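Local coordinates for protein type C neurotoxin (Clostridium botulinum, PDB 3PME) that probably binds gangliosides and membrane lipids such as phosphatidylethanolamine, serving as the receptor-binding domain that targets a botulinum C/D mosaic neurotoxin to nerve cells, at residues N221-Y226 / I345-S350; C355-S360 / S400-F405; M367-I372 / T385-T390. All coordinates share one frame; numbering follows the deposited sequence.

Contact 1 of 3, residues N221-Y226 / I345-S350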
loop_
_atom_site.group_PDB
_atom_site.type_symbol
_atom_site.label_atom_id
_atom_site.label_comp_id
_atom_site.label_asym_id
_atom_site.label_seq_id
_atom_site.Cartn_x
_atom_site.Cartn_y
_atom_site.Cartn_z
ATOM N N ASN A 221 -4.275 7.028 -10.355
ATOM C CA ASN A 221 -5.415 7.929 -10.129
ATOM C C ASN A 221 -5.908 7.925 -8.704
ATOM O O ASN A 221 -6.635 8.837 -8.295
ATOM C CB ASN A 221 -6.608 7.545 -10.997
ATOM C CG ASN A 221 -6.402 7.878 -12.448
ATOM O OD1 ASN A 221 -5.476 8.600 -12.798
ATOM N ND2 ASN A 221 -7.270 7.356 -13.302
ATOM N N VAL A 222 -5.559 6.879 -7.969
ATOM C CA VAL A 222 -6.202 6.600 -6.694
ATOM C C VAL A 222 -5.256 6.940 -5.556
ATOM O O VAL A 222 -4.128 6.456 -5.516
ATOM C CB VAL A 222 -6.627 5.113 -6.602
ATOM C CG1 VAL A 222 -7.298 4.827 -5.269
ATOM C CG2 VAL A 222 -7.565 4.747 -7.772
ATOM N N ILE A 223 -5.694 7.800 -4.639
ATOM C CA ILE A 223 -4.873 8.076 -3.471
ATOM C C ILE A 223 -4.881 6.824 -2.610
ATOM O O ILE A 223 -5.880 6.112 -2.569
ATOM C CB ILE A 223 -5.424 9.258 -2.643
ATOM C CG1 ILE A 223 -5.667 10.478 -3.535
ATOM C CG2 ILE A 223 -4.473 9.590 -1.505
ATOM C CD1 ILE A 223 -4.410 11.092 -4.133
ATOM N N LYS A 224 -3.772 6.541 -1.929
ATOM C CA LYS A 224 -3.696 5.326 -1.119
ATOM C C LYS A 224 -3.660 5.596 0.377
ATOM O O LYS A 224 -3.197 6.646 0.824
ATOM C CB LYS A 224 -2.443 4.525 -1.485
ATOM C CG LYS A 224 -2.302 4.253 -2.967
ATOM C CD LYS A 224 -3.523 3.555 -3.541
ATOM C CE LYS A 224 -3.200 3.007 -4.941
ATOM N NZ LYS A 224 -2.704 4.092 -5.850
ATOM N N ASP A 225 -4.157 4.641 1.155
ATOM C CA ASP A 225 -3.924 4.681 2.597
ATOM C C ASP A 225 -2.527 4.137 2.917
ATOM O O ASP A 225 -1.752 3.777 2.011
ATOM C CB ASP A 225 -5.057 3.994 3.403
ATOM C CG ASP A 225 -5.078 2.469 3.266
ATOM O OD1 ASP A 225 -4.096 1.854 2.788
ATOM O OD2 ASP A 225 -6.097 1.863 3.663
ATOM N N TYR A 226 -2.204 4.089 4.203
ATOM C CA TYR A 226 -0.889 3.706 4.699
ATOM C C TYR A 226 -0.468 2.333 4.193
ATOM O O TYR A 226 0.721 2.086 3.958
ATOM C CB TYR A 226 -0.954 3.710 6.228
ATOM C CG TYR A 226 0.322 3.351 6.938
ATOM C CD1 TYR A 226 1.337 4.287 7.097
ATOM C CD2 TYR A 226 0.506 2.079 7.465
ATOM C CE1 TYR A 226 2.515 3.960 7.748
ATOM C CE2 TYR A 226 1.663 1.754 8.135
ATOM C CZ TYR A 226 2.668 2.692 8.265
ATOM O OH TYR A 226 3.835 2.356 8.912
ATOM N N ILE A 345 -6.191 17.053 -2.756
ATOM C CA ILE A 345 -5.232 16.007 -2.405
ATOM C C ILE A 345 -4.630 15.372 -3.656
ATOM O O ILE A 345 -5.337 15.042 -4.613
ATOM C CB ILE A 345 -5.891 14.961 -1.486
ATOM C CG1 ILE A 345 -4.863 13.933 -1.009
ATOM C CG2 ILE A 345 -7.084 14.304 -2.177
ATOM C CD1 ILE A 345 -5.391 13.022 0.103
ATOM N N LYS A 346 -3.312 15.225 -3.652
ATOM C CA LYS A 346 -2.613 14.756 -4.842
ATOM C C LYS A 346 -1.547 13.724 -4.528
ATOM O O LYS A 346 -0.900 13.764 -3.484
ATOM C CB LYS A 346 -1.985 15.935 -5.586
ATOM C CG LYS A 346 -3.007 16.885 -6.190
ATOM C CD LYS A 346 -2.354 17.920 -7.097
ATOM C CE LYS A 346 -3.404 18.774 -7.794
ATOM N NZ LYS A 346 -2.806 19.656 -8.844
ATOM N N ASN A 347 -1.359 12.787 -5.445
ATOM C CA ASN A 347 -0.236 11.891 -5.332
ATOM C C ASN A 347 1.040 12.669 -5.652
ATOM O O ASN A 347 1.011 13.696 -6.343
ATOM C CB ASN A 347 -0.423 10.665 -6.235
ATOM C CG ASN A 347 -1.345 9.614 -5.614
ATOM O OD1 ASN A 347 -1.426 9.482 -4.385
ATOM N ND2 ASN A 347 -2.036 8.857 -6.459
ATOM N N ILE A 348 2.150 12.202 -5.105
ATOM C CA ILE A 348 3.421 12.895 -5.238
ATOM C C ILE A 348 4.010 12.632 -6.613
ATOM O O ILE A 348 4.272 11.486 -6.969
ATOM C CB ILE A 348 4.374 12.472 -4.111
ATOM C CG1 ILE A 348 3.793 12.956 -2.773
ATOM C CG2 ILE A 348 5.770 13.033 -4.340
ATOM C CD1 ILE A 348 4.427 12.328 -1.571
ATOM N N VAL A 349 4.191 13.701 -7.389
ATOM C CA VAL A 349 4.603 13.569 -8.785
ATOM C C VAL A 349 5.790 12.613 -8.913
ATOM O O VAL A 349 6.872 12.866 -8.380
ATOM C CB VAL A 349 4.896 14.944 -9.447
ATOM C CG1 VAL A 349 6.099 15.624 -8.803
ATOM C CG2 VAL A 349 5.100 14.783 -10.950
ATOM N N SER A 350 5.557 11.501 -9.606
ATOM C CA SER A 350 6.529 10.413 -9.717
ATOM C C SER A 350 6.569 9.576 -8.438
ATOM O O SER A 350 5.847 8.586 -8.308
ATOM C CB SER A 350 7.926 10.941 -10.062
ATOM O OG SER A 350 7.915 11.678 -11.274
HETATM O O HOH W 1 -1.161 7.728 -2.380
#

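Contact 2 of 3, residues C355-S360 / S400-F405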
loop_
_atom_site.group_PDB
_atom_site.type_symbol
_atom_site.label_atom_id
_atom_site.label_comp_id
_atom_site.label_asym_id
_atom_site.label_seq_id
_atom_site.Cartn_x
_atom_site.Cartn_y
_atom_site.Cartn_z
ATOM N N CYS A 355 2.029 7.966 0.003
ATOM C CA CYS A 355 1.991 9.288 0.627
ATOM C C CYS A 355 1.213 10.186 -0.314
ATOM O O CYS A 355 1.115 9.900 -1.512
ATOM C CB CYS A 355 3.409 9.866 0.733
ATOM S SG CYS A 355 4.505 9.039 1.882
ATOM N N SER A 356 0.681 11.283 0.210
ATOM C CA SER A 356 0.086 12.303 -0.638
ATOM C C SER A 356 0.446 13.703 -0.139
ATOM O O SER A 356 0.927 13.876 0.983
ATOM C CB SER A 356 -1.439 12.131 -0.716
ATOM O OG SER A 356 -1.997 12.017 0.582
ATOM N N GLN A 357 0.252 14.687 -1.007
ATOM C CA GLN A 357 0.359 16.095 -0.614
ATOM C C GLN A 357 -1.017 16.754 -0.612
ATOM O O GLN A 357 -1.912 16.354 -1.356
ATOM C CB GLN A 357 1.341 16.827 -1.533
ATOM C CG GLN A 357 2.769 16.328 -1.339
ATOM C CD GLN A 357 3.740 16.804 -2.405
ATOM O OE1 GLN A 357 3.433 16.808 -3.598
ATOM N NE2 GLN A 357 4.938 17.191 -1.968
ATOM N N ILE A 358 -1.180 17.755 0.236
ATOM C CA ILE A 358 -2.483 18.375 0.438
ATOM C C ILE A 358 -2.304 19.869 0.253
ATOM O O ILE A 358 -1.375 20.463 0.807
ATOM C CB ILE A 358 -3.022 18.078 1.842
ATOM C CG1 ILE A 358 -3.197 16.569 2.040
ATOM C CG2 ILE A 358 -4.356 18.791 2.058
ATOM C CD1 ILE A 358 -3.320 16.165 3.490
ATOM N N PHE A 359 -3.180 20.459 -0.556
ATOM C CA PHE A 359 -3.056 21.855 -0.952
ATOM C C PHE A 359 -4.336 22.595 -0.682
ATOM O O PHE A 359 -5.401 21.995 -0.572
ATOM C CB PHE A 359 -2.751 21.952 -2.450
ATOM C CG PHE A 359 -1.501 21.235 -2.852
ATOM C CD1 PHE A 359 -0.272 21.874 -2.793
ATOM C CD2 PHE A 359 -1.546 19.913 -3.262
ATOM C CE1 PHE A 359 0.896 21.211 -3.160
ATOM C CE2 PHE A 359 -0.381 19.240 -3.616
ATOM C CZ PHE A 359 0.839 19.892 -3.561
ATOM N N SER A 360 -4.221 23.911 -0.578
ATOM C CA SER A 360 -5.392 24.777 -0.531
ATOM C C SER A 360 -5.184 25.925 -1.505
ATOM O O SER A 360 -4.065 26.424 -1.658
ATOM C CB SER A 360 -5.589 25.332 0.878
ATOM O OG SER A 360 -6.509 26.409 0.866
ATOM N N SER A 400 8.519 16.458 4.976
ATOM C CA SER A 400 7.621 17.230 5.828
ATOM C C SER A 400 6.295 17.568 5.134
ATOM O O SER A 400 5.325 17.939 5.805
ATOM C CB SER A 400 8.297 18.509 6.339
ATOM O OG SER A 400 8.399 19.484 5.320
ATOM N N SER A 401 6.253 17.457 3.801
ATOM C CA SER A 401 5.023 17.711 3.040
ATOM C C SER A 401 4.236 16.450 2.711
ATOM O O SER A 401 3.188 16.521 2.052
ATOM C CB SER A 401 5.331 18.435 1.732
ATOM O OG SER A 401 5.919 17.521 0.807
ATOM N N PHE A 402 4.746 15.296 3.135
ATOM C CA PHE A 402 4.113 14.022 2.814
ATOM C C PHE A 402 3.168 13.590 3.929
ATOM O O PHE A 402 3.561 13.564 5.091
ATOM C CB PHE A 402 5.158 12.921 2.597
ATOM C CG PHE A 402 6.102 13.163 1.433
ATOM C CD1 PHE A 402 5.928 14.232 0.562
ATOM C CD2 PHE A 402 7.162 12.294 1.216
ATOM C CE1 PHE A 402 6.808 14.436 -0.499
ATOM C CE2 PHE A 402 8.044 12.487 0.155
ATOM C CZ PHE A 402 7.865 13.553 -0.697
ATOM N N TRP A 403 1.938 13.232 3.556
ATOM C CA TRP A 403 0.932 12.777 4.523
ATOM C C TRP A 403 0.481 11.355 4.248
ATOM O O TRP A 403 0.381 10.936 3.093
ATOM C CB TRP A 403 -0.286 13.713 4.501
ATOM C CG TRP A 403 0.108 15.116 4.804
ATOM C CD1 TRP A 403 0.522 16.058 3.914
ATOM C CD2 TRP A 403 0.201 15.714 6.099
ATOM N NE1 TRP A 403 0.853 17.219 4.571
ATOM C CE2 TRP A 403 0.655 17.039 5.915
ATOM C CE3 TRP A 403 -0.068 15.266 7.394
ATOM C CZ2 TRP A 403 0.855 17.912 6.979
ATOM C CZ3 TRP A 403 0.120 16.152 8.459
ATOM C CH2 TRP A 403 0.582 17.447 8.238
ATOM N N LYS A 404 0.201 10.621 5.321
ATOM C CA LYS A 404 -0.311 9.259 5.201
ATOM C C LYS A 404 -1.556 9.122 6.059
ATOM O O LYS A 404 -1.784 9.922 6.978
ATOM C CB LYS A 404 0.736 8.221 5.611
ATOM C CG LYS A 404 1.964 8.181 4.713
ATOM C CD LYS A 404 2.884 7.060 5.175
ATOM C CE LYS A 404 3.982 6.781 4.169
ATOM N NZ LYS A 404 4.744 5.560 4.532
ATOM N N PHE A 405 -2.360 8.120 5.732
ATOM C CA PHE A 405 -3.658 7.933 6.363
ATOM C C PHE A 405 -3.779 6.488 6.811
ATOM O O PHE A 405 -3.883 5.566 5.985
ATOM C CB PHE A 405 -4.765 8.311 5.382
ATOM C CG PHE A 405 -4.745 9.764 4.997
ATOM C CD1 PHE A 405 -5.426 10.695 5.754
ATOM C CD2 PHE A 405 -4.026 10.199 3.889
ATOM C CE1 PHE A 405 -5.397 12.046 5.420
ATOM C CE2 PHE A 405 -3.990 11.544 3.551
ATOM C CZ PHE A 405 -4.686 12.469 4.314
HETATM O O HOH W 2 1.294 18.377 1.551
#

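Contact 3 of 3, residues M367-I372 / T385-T390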
loop_
_atom_site.group_PDB
_atom_site.type_symbol
_atom_site.label_atom_id
_atom_site.label_comp_id
_atom_site.label_asym_id
_atom_site.label_seq_id
_atom_site.Cartn_x
_atom_site.Cartn_y
_atom_site.Cartn_z
ATOM N N MET A 367 0.401 24.742 0.793
ATOM C CA MET A 367 0.591 23.303 0.886
ATOM C C MET A 367 0.699 22.965 2.355
ATOM O O MET A 367 1.322 23.702 3.117
ATOM C CB MET A 367 1.875 22.864 0.172
ATOM C CG MET A 367 2.070 21.349 0.205
ATOM S SD MET A 367 3.504 20.737 -0.698
ATOM C CE MET A 367 4.797 21.518 0.212
ATOM N N LEU A 368 0.107 21.855 2.777
ATOM C CA LEU A 368 0.234 21.463 4.173
ATOM C C LEU A 368 1.578 20.796 4.445
ATOM O O LEU A 368 2.042 19.942 3.670
ATOM C CB LEU A 368 -0.891 20.522 4.592
ATOM C CG LEU A 368 -2.315 21.034 4.419
ATOM C CD1 LEU A 368 -3.287 20.089 5.125
ATOM C CD2 LEU A 368 -2.429 22.432 4.977
ATOM N N LEU A 369 2.212 21.193 5.541
ATOM C CA LEU A 369 3.377 20.460 6.020
ATOM C C LEU A 369 3.385 20.406 7.542
ATOM O O LEU A 369 2.540 21.023 8.197
ATOM C CB LEU A 369 4.679 21.038 5.451
ATOM C CG LEU A 369 4.982 22.514 5.678
ATOM C CD1 LEU A 369 5.473 22.772 7.092
ATOM C CD2 LEU A 369 6.039 22.977 4.689
ATOM N N ALA A 370 4.311 19.645 8.112
ATOM C CA ALA A 370 4.436 19.596 9.563
ATOM C C ALA A 370 5.869 19.909 9.966
ATOM O O ALA A 370 6.816 19.436 9.345
ATOM C CB ALA A 370 4.015 18.233 10.103
ATOM N N ASP A 371 6.021 20.694 11.023
ATOM C CA ASP A 371 7.346 21.068 11.515
ATOM C C ASP A 371 7.160 21.633 12.913
ATOM O O ASP A 371 6.023 21.816 13.374
ATOM C CB ASP A 371 7.982 22.119 10.584
ATOM C CG ASP A 371 9.510 22.266 10.764
ATOM O OD1 ASP A 371 10.124 21.609 11.635
ATOM O OD2 ASP A 371 10.094 23.071 10.007
ATOM N N ILE A 372 8.275 21.912 13.582
ATOM C CA ILE A 372 8.262 22.553 14.889
ATOM C C ILE A 372 8.158 24.061 14.680
ATOM O O ILE A 372 9.062 24.697 14.138
ATOM C CB ILE A 372 9.542 22.191 15.686
ATOM C CG1 ILE A 372 9.588 20.680 15.923
ATOM C CG2 ILE A 372 9.600 22.945 17.000
ATOM C CD1 ILE A 372 10.943 20.165 16.395
ATOM N N THR A 385 3.530 21.048 14.608
ATOM C CA THR A 385 2.314 21.704 14.124
ATOM C C THR A 385 2.077 21.389 12.653
ATOM O O THR A 385 2.996 21.503 11.837
ATOM C CB THR A 385 2.427 23.239 14.265
ATOM O OG1 THR A 385 2.871 23.576 15.591
ATOM C CG2 THR A 385 1.083 23.919 13.970
ATOM N N PRO A 386 0.845 20.978 12.303
ATOM C CA PRO A 386 0.464 20.940 10.890
ATOM C C PRO A 386 0.076 22.359 10.473
ATOM O O PRO A 386 -0.728 23.003 11.160
ATOM C CB PRO A 386 -0.763 20.025 10.886
ATOM C CG PRO A 386 -1.429 20.312 12.230
ATOM C CD PRO A 386 -0.281 20.646 13.193
ATOM N N VAL A 387 0.663 22.842 9.380
ATOM C CA VAL A 387 0.445 24.213 8.925
ATOM C C VAL A 387 0.236 24.245 7.422
ATOM O O VAL A 387 0.659 23.332 6.717
ATOM C CB VAL A 387 1.645 25.152 9.275
ATOM C CG1 VAL A 387 1.739 25.382 10.781
ATOM C CG2 VAL A 387 2.956 24.597 8.716
ATOM N N ALA A 388 -0.410 25.302 6.940
ATOM C CA ALA A 388 -0.500 25.575 5.513
ATOM C C ALA A 388 0.498 26.682 5.184
ATOM O O ALA A 388 0.465 27.751 5.803
ATOM C CB ALA A 388 -1.921 26.012 5.157
ATOM N N VAL A 389 1.405 26.429 4.244
ATOM C CA VAL A 389 2.410 27.440 3.896
ATOM C C VAL A 389 2.352 27.872 2.433
ATOM O O VAL A 389 2.055 27.074 1.538
ATOM C CB VAL A 389 3.856 26.974 4.225
ATOM C CG1 VAL A 389 3.917 26.403 5.625
ATOM C CG2 VAL A 389 4.344 25.944 3.222
ATOM N N THR A 390 2.665 29.140 2.183
ATOM C CA THR A 390 2.766 29.618 0.808
ATOM C C THR A 390 4.195 29.480 0.291
ATOM O O THR A 390 5.111 29.150 1.050
ATOM C CB THR A 390 2.354 31.101 0.679
ATOM O OG1 THR A 390 3.304 31.921 1.374
ATOM C CG2 THR A 390 0.953 31.337 1.240
#

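Contact 1 of 3, residues N221-Y226 / I345-S350
Ile223 and Asn347 mark the closest approach of the two backbones, with 6.3 Å between Ile223 CA and Asn347 CA, too wide for a beta bridge. The 221-226 segment runs without regular structure, while 345-350 carries the last residues of strand 343-347 before a loop. Asn347 and Ile345 reach across to the Val222-Lys224 main chain and the Ile223 side chain, helped by one water. The carboxamide of Asn347 does the polar work with both ends. Its ND2 points at Val222 O, 3.3 Å away; the hydrogen bond is almost straight (174°) but long and weak, and the same nitrogen also serves Arg220 O. At the other end, water 1 donates to Asn347 OD1 at 2.7 Å and accepts from Lys224 N at 2.9 Å. Val222 O has a second donor: Lys224 curls back to place NZ 2.8 Å from Val222 O, and this ammonium also bonds Ile218 O and Leu219 O, at the C-terminal end of helix 207-218. Ile223 packs against the same carboxamide: its CG1 branch stands beside the backbone N (chi1 -52°) and carries CD1 to 3.4 Å from Asn347 OD1, the two side chains running past each other in opposite senses. Ile223 CG2, on the other branch, meets Ile345 CD1 at 3.9 Å, where the two isoleucines cross obliquely. With the bonds to Val222 O and water 1, this packing restrains the carboxamide's rotation. The contact fastens the loop after helix 207-218 to the sheet of the C-terminal receptor-binding domain, a beta-trefoil in this toxin family: Ile223 and Ile345 both rest on Ser356 of strand 356-360, Ile345 also touches Phe405 of strand 403-406, and Asn289 bonds the backbones of both Asn221 and Asn347.

Contact 2 of 3, residues C355-S360 / S400-F405
Ser356 and Trp403 pair through both backbone bonds of a single antiparallel hydrogen-bonded bridge, Trp403 N to Ser356 O at 2.8 Å and Ser356 N to Trp403 O at 2.9 Å. The bridge does not propagate, because the strand axes diverge at 108°. Ile358 sends CD1 over one face of the indole, 4.1 Å from the centroid of the Trp403 five-membered ring, a CH-pi contact with the side chains crossing at about a right angle. The same methyl reaches the edge of Phe405 at CZ, and Ser356 OG lies in that ring's plane, 3.6 Å from Phe405 CE2. Beyond the bridge, Cys355 SG comes obliquely to the Phe402 ring and rests against the aliphatic Lys404 chain.

Gln357 reaches the other segment with its chain extended past CG (chi2 168°), giving NE2 a bond of 3.0 Å to Ser401 OG, nearly in the amide plane. That amide nitrogen sits at the edge of the Phe402 ring and also donates to Leu396 O, while Ser401 OG bonds Ser398 O, so Leu396 and Ser398 help to orient both groups. Water 2 accepts from Ile358 N and lies 2.7 Å from Ser401 O, to which it can donate. Trp403 NE1 bonds mainly to Leu368 O and only weakly to water 2. The single bridge joins strand 356-360 of the larger sheet to strand 403-406, which pairs with 238-241 in the beta-trefoil receptor-binding domain. Around it, Met239 packs against Ile358, Trp403 and Phe405, Ile345 of strand 343-347 touches Ser356 and Phe405, and Leu368 of strand 366-373 flanks Ile358.

Contact 3 of 3, residues M367-I372 / T385-T390
Leu369 O takes the amide of Val387 N at 2.9 Å, and Pro386 CA adds a CA-H...O contact to the same oxygen at 3.4 Å. Leu369 N returns the bond to Val387 O, making the central one of three hydrogen-bonded pairs in this antiparallel hairpin; Met367 with Val389 and Asp371 with Thr385 are the others. Between them come the non-hydrogen-bonded pairs Leu368-Ala388 and Ala370-Pro386. Proline fits there because its position donates no N-H to the partner strand.

On the face of Met367, Leu369 and Val387, the leucine's CG lies between backbone N and carbonyl carbon (chi1 56°), which spreads its two methyls along the facing strand: Leu369 CD1 meets Val387 CG2 at 3.5 Å and Leu369 CD2 meets Val389 CG2 at 3.7 Å. On the reverse face, Leu368 CD2 presses on Ala388 CB at 3.6 Å. Asp371 OD1 accepts from Ile372 N at 2.7 Å, the amide approaching from above the carboxylate plane. Aliphatic side chains thus dominate the face of Leu369, Val387 and Val389, with Asp371 and Thr385 at its polar end, while Leu368, Ala370 and Ala388 turn backbone polar groups to Ile358, Ser400 and Tyr327, pinning the hairpin into its surroundings.

How the contacts relate
From the N terminus, the chain leaves helix 207-218, passes through 221-226 and returns at strand 343-347, where contact 1 closes a loop of 118 residues. Contact 2 opens only afterwards, so the two are in series, yet they touch: strands 343-347 and 356-360 are sheet neighbours joined through Lys346 and Gln357, and Tyr226 N probably bonds Phe405 O. Contact 2 then spans to 400-405, and the hairpin of contact 3 forms within that span, linked to it by Ile358 with Leu368 and Ser400 with Ala370. Contacts 1 and 3 do not touch, their nearest atoms lying about 8 Å apart; contact 2 connects them across the C-terminal beta-trefoil domain.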